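Local coordinates for protein phosphatidylinositide phosphatase SAC2 (Homo sapiens, PDB 4XUU) that removes the 4-phosphate from phosphatidylinositol 4-phosphate, probably in endocytic recycling, represented here by its homodimerising hSac2 domain, which has a pleckstrin-homology-like fold, at residues A[51-56]-A[136-141]; A[103-106]-A[112-115]. All blocks are in the same frame, centred on the assembly; numbering follows the deposited sequence.

Overall arrangement
Both contacts belong to the hSac2 domain, a pleckstrin-homology-like fold in which a strongly bent, mostly antiparallel sheet is closed at one side by helix 129-145. Contact 1 sets that helix against strand 48-54, whereas contact 2 pairs the two strands of hairpin 99-107/110-119, the second of which precedes the helix in the chain. Their centres lie about 15 Å apart, at about 10 and 11 Å from the centre of the chain. They meet in the hydrophobic interior, where Leu139 CD1 of contact 1 packs 3.9 Å from Leu103 CD2 of contact 2. The phosphatase activity is that of the whole protein, of which this is one domain.

Contact 1. Residues A[51-56]-A[136-141]; sequences LLLSNS and AEMLQI
Leu53 and Leu139 meet methyl to methyl where helix 129-145 packs on strand 48-54, Leu53 CD1 lying 3.7 Å from Leu139 CD2. The second methyl of Leu53 serves a different neighbour: CD2 approaches selenomethionine Met138, 3.9 Å from its CG and 4.1 Å from its SE. The same methyl also lies 3.7 Å from the backbone O of Met138, so one forked side chain spans two consecutive residues of the helix. With CG anti to the backbone N (chi1 176°), Leu53 reaches out from the strand and spreads its branches between them. On Leu139, CD2 is the branch that reaches Leu53. The chain of Met138 is extended at first and bends at its last torsion (chi3 -77°), with the selenium beside Leu53 CD2.

Further out, Leu139 also packs on Met101 and Leu103 of strand 99-107 and on Leu150, while Leu53 touches Leu78. Met138 rests on Trp30 of its own chain and on Trp30 of the second subunit, which ties this helix face to a subunit interface. The strand is held by backbone hydrogen bonds between Leu53 and both His27 and Gly28 of strand 26-34. At the end of the strand, Ser54 OG accepts from Ser56 N at 3.1 Å, forming an ST turn as the chain heads into strand 57-63. Between the two segments the side chains meet through apolar, non-directional contacts, without a hydrogen bond, consistent with a hydrophobic core under the closing helix of this fold.

Contact 2. Residues A[103-106]-A[112-115]; sequences LHYR and GYFH
Tyr105 lies between Tyr113 and His115 in an aromatic cluster on one face of the antiparallel hairpin 99-107/110-119, part of the bent sheet of the pleckstrin-homology-like fold. Tyr113 CB sits over one face of the Tyr105 ring, 3.6 Å from its centroid, a CH-pi contact; the two rings themselves are inclined by 31°. His115 is nearly parallel to Tyr105, with planes at 16°, but slid so far that the rings barely overlap, NE2 coming 3.3 Å from Tyr105 CE1. With CG between the backbone N and the carbonyl carbon (chi1 70°), Tyr105 carries its ring across toward the partner strand. Tyr105 OH is hydrogen-bonded with His165 ND1 and Gln74 NE2, and His115 ND1 with Tyr62 OH, which anchors these two groups from outside the hairpin.

On the other face, His104 and Phe114 run side by side as a non-hydrogen-bonded pair. Phe114 CB lies over the imidazole, 4.2 Å from its centroid, and His104 NE2 is hydrogen-bonded to Glu85 OE1. Leu103 and His115 are joined by two backbone bonds, and Tyr105 N donates to Tyr113 O at 2.9 Å. Towards the turn a water bridges Tyr105 O (2.8 Å) and Gly112 N (3.0 Å), accepting from the latter.

Contact 1. Residues A[51-56]-A[136-141]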
ATOM      1  N   LEU A  51      -5.606  15.339 -15.301  1.00 31.37           N
ATOM      2  CA  LEU A  51      -4.173  15.219 -15.058  1.00 30.40           C
ATOM      3  C   LEU A  51      -3.556  14.267 -16.075  1.00 30.35           C
ATOM      4  O   LEU A  51      -3.959  13.100 -16.165  1.00 31.30           O
ATOM      5  CB  LEU A  51      -3.898  14.732 -13.629  1.00 30.21           C
ATOM      6  CG  LEU A  51      -2.459  14.401 -13.205  1.00 30.37           C
ATOM      7  CD1 LEU A  51      -1.563  15.645 -13.154  1.00 30.10           C
ATOM      8  CD2 LEU A  51      -2.453  13.691 -11.857  1.00 30.91           C
ATOM      9  N   LEU A  52      -2.597  14.766 -16.847  1.00 29.97           N
ATOM     10  CA  LEU A  52      -1.904  13.940 -17.830  1.00 30.42           C
ATOM     11  C   LEU A  52      -0.435  13.804 -17.470  1.00 30.20           C
ATOM     12  O   LEU A  52       0.181  14.731 -16.950  1.00 30.01           O
ATOM     13  CB  LEU A  52      -2.038  14.523 -19.246  1.00 31.71           C
ATOM     14  CG  LEU A  52      -3.430  14.866 -19.794  1.00 32.87           C
ATOM     15  CD1 LEU A  52      -3.316  15.615 -21.122  1.00 34.69           C
ATOM     16  CD2 LEU A  52      -4.326  13.634 -19.938  1.00 33.74           C
ATOM     17  N   LEU A  53       0.131  12.645 -17.763  1.00 30.74           N
ATOM     18  CA  LEU A  53       1.536  12.424 -17.494  1.00 31.45           C
ATOM     19  C   LEU A  53       2.277  12.004 -18.761  1.00 33.57           C
ATOM     20  O   LEU A  53       1.949  10.993 -19.385  1.00 34.99           O
ATOM     21  CB  LEU A  53       1.719  11.395 -16.364  1.00 31.27           C
ATOM     22  CG  LEU A  53       3.143  10.961 -16.008  1.00 32.67           C
ATOM     23  CD1 LEU A  53       3.988  12.148 -15.493  1.00 31.85           C
ATOM     24  CD2 LEU A  53       3.136   9.797 -15.009  1.00 33.06           C
ATOM     25  N   SER A  54       3.270  12.797 -19.139  1.00 34.55           N
ATOM     26  CA  SER A  54       4.204  12.389 -20.185  1.00 37.59           C
ATOM     27  C   SER A  54       5.520  11.954 -19.549  1.00 39.17           C
ATOM     28  O   SER A  54       5.661  11.958 -18.325  1.00 38.01           O
ATOM     29  CB  SER A  54       4.435  13.513 -21.204  1.00 38.68           C
ATOM     30  OG  SER A  54       5.457  14.387 -20.775  1.00 38.74           O
ATOM     31  N   ASN A  55       6.482  11.582 -20.388  1.00 42.61           N
ATOM     32  CA  ASN A  55       7.799  11.161 -19.923  1.00 44.91           C
ATOM     33  C   ASN A  55       8.609  12.296 -19.287  1.00 44.99           C
ATOM     34  O   ASN A  55       9.572  12.046 -18.564  1.00 46.70           O
ATOM     35  CB  ASN A  55       8.586  10.525 -21.071  1.00 49.20           C
ATOM     36  CG  ASN A  55       8.991  11.534 -22.134  1.00 51.23           C
ATOM     37  OD1 ASN A  55      10.164  11.877 -22.262  1.00 54.64           O
ATOM     38  ND2 ASN A  55       8.021  12.022 -22.891  1.00 49.58           N
ATOM     39  N   SER A  56       8.211  13.539 -19.548  1.00 43.81           N
ATOM     40  CA  SER A  56       8.986  14.695 -19.107  1.00 45.02           C
ATOM     41  C   SER A  56       8.169  15.790 -18.415  1.00 42.69           C
ATOM     42  O   SER A  56       8.736  16.722 -17.849  1.00 43.81           O
ATOM     43  CB  SER A  56       9.720  15.294 -20.297  1.00 48.42           C
ATOM     44  OG  SER A  56       8.807  15.898 -21.192  1.00 47.68           O
ATOM     45  N   ALA A 136       0.352   8.916  -7.586  1.00 34.42           N
ATOM     46  CA  ALA A 136       1.608   9.412  -7.017  1.00 34.71           C
ATOM     47  C   ALA A 136       2.777   8.498  -7.358  1.00 35.91           C
ATOM     48  O   ALA A 136       3.872   8.965  -7.665  1.00 36.10           O
ATOM     49  CB  ALA A 136       1.485   9.578  -5.509  1.00 35.23           C
ATOM     50  N   GLU A 137       2.529   7.194  -7.311  1.00 37.36           N
ATOM     51  CA  GLU A 137       3.550   6.218  -7.654  1.00 39.53           C
ATOM     52  C   GLU A 137       4.007   6.308  -9.110  1.00 39.90           C
ATOM     53  O   GLU A 137       5.200   6.203  -9.382  1.00 41.31           O
ATOM     54  CB  GLU A 137       3.122   4.807  -7.244  1.00 40.83           C
ATOM     55  CG  GLU A 137       3.495   4.526  -5.795  1.00 43.21           C
ATOM     56  CD  GLU A 137       2.799   3.328  -5.185  1.00 47.13           C
ATOM     57  OE1 GLU A 137       2.536   3.381  -3.963  1.00 48.60           O
ATOM     58  OE2 GLU A 137       2.526   2.334  -5.900  1.00 49.34           O
HETATM   59  N   MSE A 138       3.080   6.542 -10.039  1.00 39.60           N
HETATM   60  CA  MSE A 138       3.475   6.698 -11.435  1.00 40.71           C
HETATM   61  C   MSE A 138       4.229   8.002 -11.693  1.00 39.65           C
HETATM   62  O   MSE A 138       5.161   8.031 -12.492  1.00 40.85           O
HETATM   63  CB  MSE A 138       2.307   6.538 -12.407  1.00 41.17           C
HETATM   64  CG  MSE A 138       2.812   6.086 -13.779  1.00 46.50           C
HETATM   65 SE   MSE A 138       1.504   6.062 -15.204  1.00 56.34          SE
HETATM   66  CE  MSE A 138       0.587   4.414 -14.692  1.00 54.96           C
ATOM     67  N   LEU A 139       3.829   9.071 -11.014  1.00 37.96           N
ATOM     68  CA  LEU A 139       4.559  10.327 -11.080  1.00 37.84           C
ATOM     69  C   LEU A 139       5.973  10.158 -10.524  1.00 39.48           C
ATOM     70  O   LEU A 139       6.915  10.800 -10.997  1.00 40.51           O
ATOM     71  CB  LEU A 139       3.821  11.425 -10.318  1.00 36.74           C
ATOM     72  CG  LEU A 139       2.532  11.998 -10.921  1.00 35.82           C
ATOM     73  CD1 LEU A 139       1.762  12.743  -9.854  1.00 35.40           C
ATOM     74  CD2 LEU A 139       2.816  12.920 -12.097  1.00 35.88           C
ATOM     75  N   GLN A 140       6.112   9.277  -9.533  1.00 40.08           N
ATOM     76  CA  GLN A 140       7.384   9.077  -8.854  1.00 41.98           C
ATOM     77  C   GLN A 140       8.400   8.343  -9.723  1.00 44.35           C
ATOM     78  O   GLN A 140       9.510   8.842  -9.915  1.00 46.32           O
ATOM     79  CB  GLN A 140       7.196   8.369  -7.513  1.00 42.27           C
ATOM     80  CG  GLN A 140       8.472   8.292  -6.688  1.00 44.65           C
ATOM     81  CD  GLN A 140       8.297   7.536  -5.390  1.00 45.88           C
ATOM     82  OE1 GLN A 140       8.504   8.086  -4.311  1.00 46.88           O
ATOM     83  NE2 GLN A 140       7.915   6.267  -5.485  1.00 46.24           N
ATOM     84  N   ILE A 141       8.030   7.176 -10.250  1.00 44.81           N
ATOM     85  CA  ILE A 141       8.948   6.402 -11.092  1.00 47.85           C
ATOM     86  C   ILE A 141       9.277   7.086 -12.425  1.00 48.40           C
ATOM     87  O   ILE A 141      10.384   6.932 -12.942  1.00 51.33           O
ATOM     88  CB  ILE A 141       8.483   4.938 -11.343  1.00 49.09           C
ATOM     89  CG1 ILE A 141       7.067   4.883 -11.918  1.00 47.56           C
ATOM     90  CG2 ILE A 141       8.599   4.104 -10.073  1.00 50.49           C
ATOM     91  CD1 ILE A 141       6.807   3.622 -12.733  1.00 51.44           C
TER

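Contact 2. Residues A[103-106]-A[112-115]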
ATOM      1  N   LEU A 103       0.059  18.165  -4.905  1.00 39.75           N
ATOM      2  CA  LEU A 103       1.235  18.220  -5.768  1.00 38.74           C
ATOM      3  C   LEU A 103       1.909  19.579  -5.645  1.00 40.68           C
ATOM      4  O   LEU A 103       1.409  20.574  -6.172  1.00 41.36           O
ATOM      5  CB  LEU A 103       0.842  17.976  -7.233  1.00 37.11           C
ATOM      6  CG  LEU A 103      -0.039  16.776  -7.607  1.00 35.87           C
ATOM      7  CD1 LEU A 103      -0.460  16.854  -9.065  1.00 34.74           C
ATOM      8  CD2 LEU A 103       0.665  15.466  -7.334  1.00 34.63           C
ATOM      9  N   HIS A 104       3.040  19.617  -4.945  1.00 42.01           N
ATOM     10  CA  HIS A 104       3.789  20.858  -4.745  1.00 44.72           C
ATOM     11  C   HIS A 104       4.741  21.090  -5.912  1.00 44.89           C
ATOM     12  O   HIS A 104       5.591  20.251  -6.204  1.00 44.33           O
ATOM     13  CB  HIS A 104       4.572  20.814  -3.430  1.00 46.90           C
ATOM     14  CG  HIS A 104       3.713  20.674  -2.212  1.00 47.57           C
ATOM     15  ND1 HIS A 104       3.403  21.739  -1.392  1.00 50.24           N
ATOM     16  CD2 HIS A 104       3.103  19.594  -1.670  1.00 46.22           C
ATOM     17  CE1 HIS A 104       2.636  21.321  -0.401  1.00 50.44           C
ATOM     18  NE2 HIS A 104       2.441  20.023  -0.545  1.00 48.59           N
ATOM     19  N   TYR A 105       4.597  22.227  -6.581  1.00 46.48           N
ATOM     20  CA  TYR A 105       5.457  22.544  -7.715  1.00 47.34           C
ATOM     21  C   TYR A 105       6.166  23.890  -7.586  1.00 51.80           C
ATOM     22  O   TYR A 105       5.681  24.812  -6.917  1.00 53.64           O
ATOM     23  CB  TYR A 105       4.692  22.435  -9.042  1.00 45.30           C
ATOM     24  CG  TYR A 105       3.645  23.501  -9.304  1.00 45.14           C
ATOM     25  CD1 TYR A 105       2.326  23.332  -8.878  1.00 43.20           C
ATOM     26  CD2 TYR A 105       3.966  24.663 -10.008  1.00 46.69           C
ATOM     27  CE1 TYR A 105       1.356  24.302  -9.129  1.00 43.97           C
ATOM     28  CE2 TYR A 105       3.007  25.640 -10.268  1.00 47.42           C
ATOM     29  CZ  TYR A 105       1.705  25.452  -9.827  1.00 46.55           C
ATOM     30  OH  TYR A 105       0.757  26.415 -10.078  1.00 47.89           O
ATOM     31  N   ARG A 106       7.328  23.982  -8.225  1.00 54.09           N
ATOM     32  CA  ARG A 106       8.116  25.198  -8.234  1.00 58.99           C
ATOM     33  C   ARG A 106       7.781  25.997  -9.490  1.00 59.94           C
ATOM     34  O   ARG A 106       7.734  25.446 -10.594  1.00 58.24           O
ATOM     35  CB  ARG A 106       9.606  24.865  -8.168  1.00 61.23           C
ATOM     36  CG  ARG A 106      10.494  26.058  -7.873  1.00 67.77           C
ATOM     37  CD  ARG A 106      11.916  25.626  -7.563  1.00 72.57           C
ATOM     38  NE  ARG A 106      12.075  25.193  -6.175  1.00 74.42           N
ATOM     39  CZ  ARG A 106      12.592  25.946  -5.206  1.00 79.76           C
ATOM     40  NH1 ARG A 106      13.009  27.181  -5.461  1.00 84.07           N
ATOM     41  NH2 ARG A 106      12.697  25.462  -3.976  1.00 80.92           N
ATOM     42  N   GLY A 112       5.471  27.214  -2.898  1.00 66.87           N
ATOM     43  CA  GLY A 112       4.207  27.609  -2.287  1.00 67.26           C
ATOM     44  C   GLY A 112       3.053  27.448  -3.260  1.00 63.88           C
ATOM     45  O   GLY A 112       1.946  27.934  -3.010  1.00 65.23           O
ATOM     46  N   TYR A 113       3.324  26.775  -4.376  1.00 59.93           N
ATOM     47  CA  TYR A 113       2.312  26.469  -5.380  1.00 56.70           C
ATOM     48  C   TYR A 113       1.947  24.992  -5.304  1.00 52.53           C
ATOM     49  O   TYR A 113       2.834  24.125  -5.318  1.00 50.84           O
ATOM     50  CB  TYR A 113       2.832  26.777  -6.787  1.00 56.18           C
ATOM     51  CG  TYR A 113       3.130  28.229  -7.065  1.00 60.37           C
ATOM     52  CD1 TYR A 113       2.143  29.085  -7.556  1.00 61.89           C
ATOM     53  CD2 TYR A 113       4.410  28.745  -6.865  1.00 63.46           C
ATOM     54  CE1 TYR A 113       2.421  30.422  -7.828  1.00 65.87           C
ATOM     55  CE2 TYR A 113       4.694  30.077  -7.130  1.00 67.80           C
ATOM     56  CZ  TYR A 113       3.697  30.908  -7.609  1.00 68.97           C
ATOM     57  OH  TYR A 113       3.985  32.226  -7.870  1.00 74.48           O
ATOM     58  N   PHE A 114       0.649  24.701  -5.229  1.00 51.05           N
ATOM     59  CA  PHE A 114       0.192  23.311  -5.190  1.00 47.49           C
ATOM     60  C   PHE A 114      -1.219  23.074  -5.711  1.00 46.26           C
ATOM     61  O   PHE A 114      -2.097  23.927  -5.596  1.00 48.34           O
ATOM     62  CB  PHE A 114       0.372  22.682  -3.793  1.00 48.03           C
ATOM     63  CG  PHE A 114      -0.224  23.481  -2.663  1.00 51.11           C
ATOM     64  CD1 PHE A 114      -1.574  23.370  -2.345  1.00 51.53           C
ATOM     65  CD2 PHE A 114       0.580  24.315  -1.887  1.00 54.46           C
ATOM     66  CE1 PHE A 114      -2.124  24.096  -1.282  1.00 55.87           C
ATOM     67  CE2 PHE A 114       0.043  25.045  -0.824  1.00 58.26           C
ATOM     68  CZ  PHE A 114      -1.311  24.936  -0.520  1.00 58.90           C
ATOM     69  N   HIS A 115      -1.406  21.896  -6.295  1.00 43.16           N
ATOM     70  CA  HIS A 115      -2.711  21.417  -6.714  1.00 42.33           C
ATOM     71  C   HIS A 115      -3.180  20.397  -5.701  1.00 42.13           C
ATOM     72  O   HIS A 115      -2.418  19.519  -5.308  1.00 40.85           O
ATOM     73  CB  HIS A 115      -2.621  20.755  -8.082  1.00 39.94           C
ATOM     74  CG  HIS A 115      -2.121  21.662  -9.158  1.00 40.13           C
ATOM     75  ND1 HIS A 115      -2.870  22.707  -9.656  1.00 42.04           N
ATOM     76  CD2 HIS A 115      -0.949  21.680  -9.836  1.00 38.89           C
ATOM     77  CE1 HIS A 115      -2.180  23.331 -10.592  1.00 42.28           C
ATOM     78  NE2 HIS A 115      -1.013  22.725 -10.725  1.00 40.38           N
TER
HETATM   79  O   HOH W   1       5.891  24.559  -4.160  1.00 41.06           O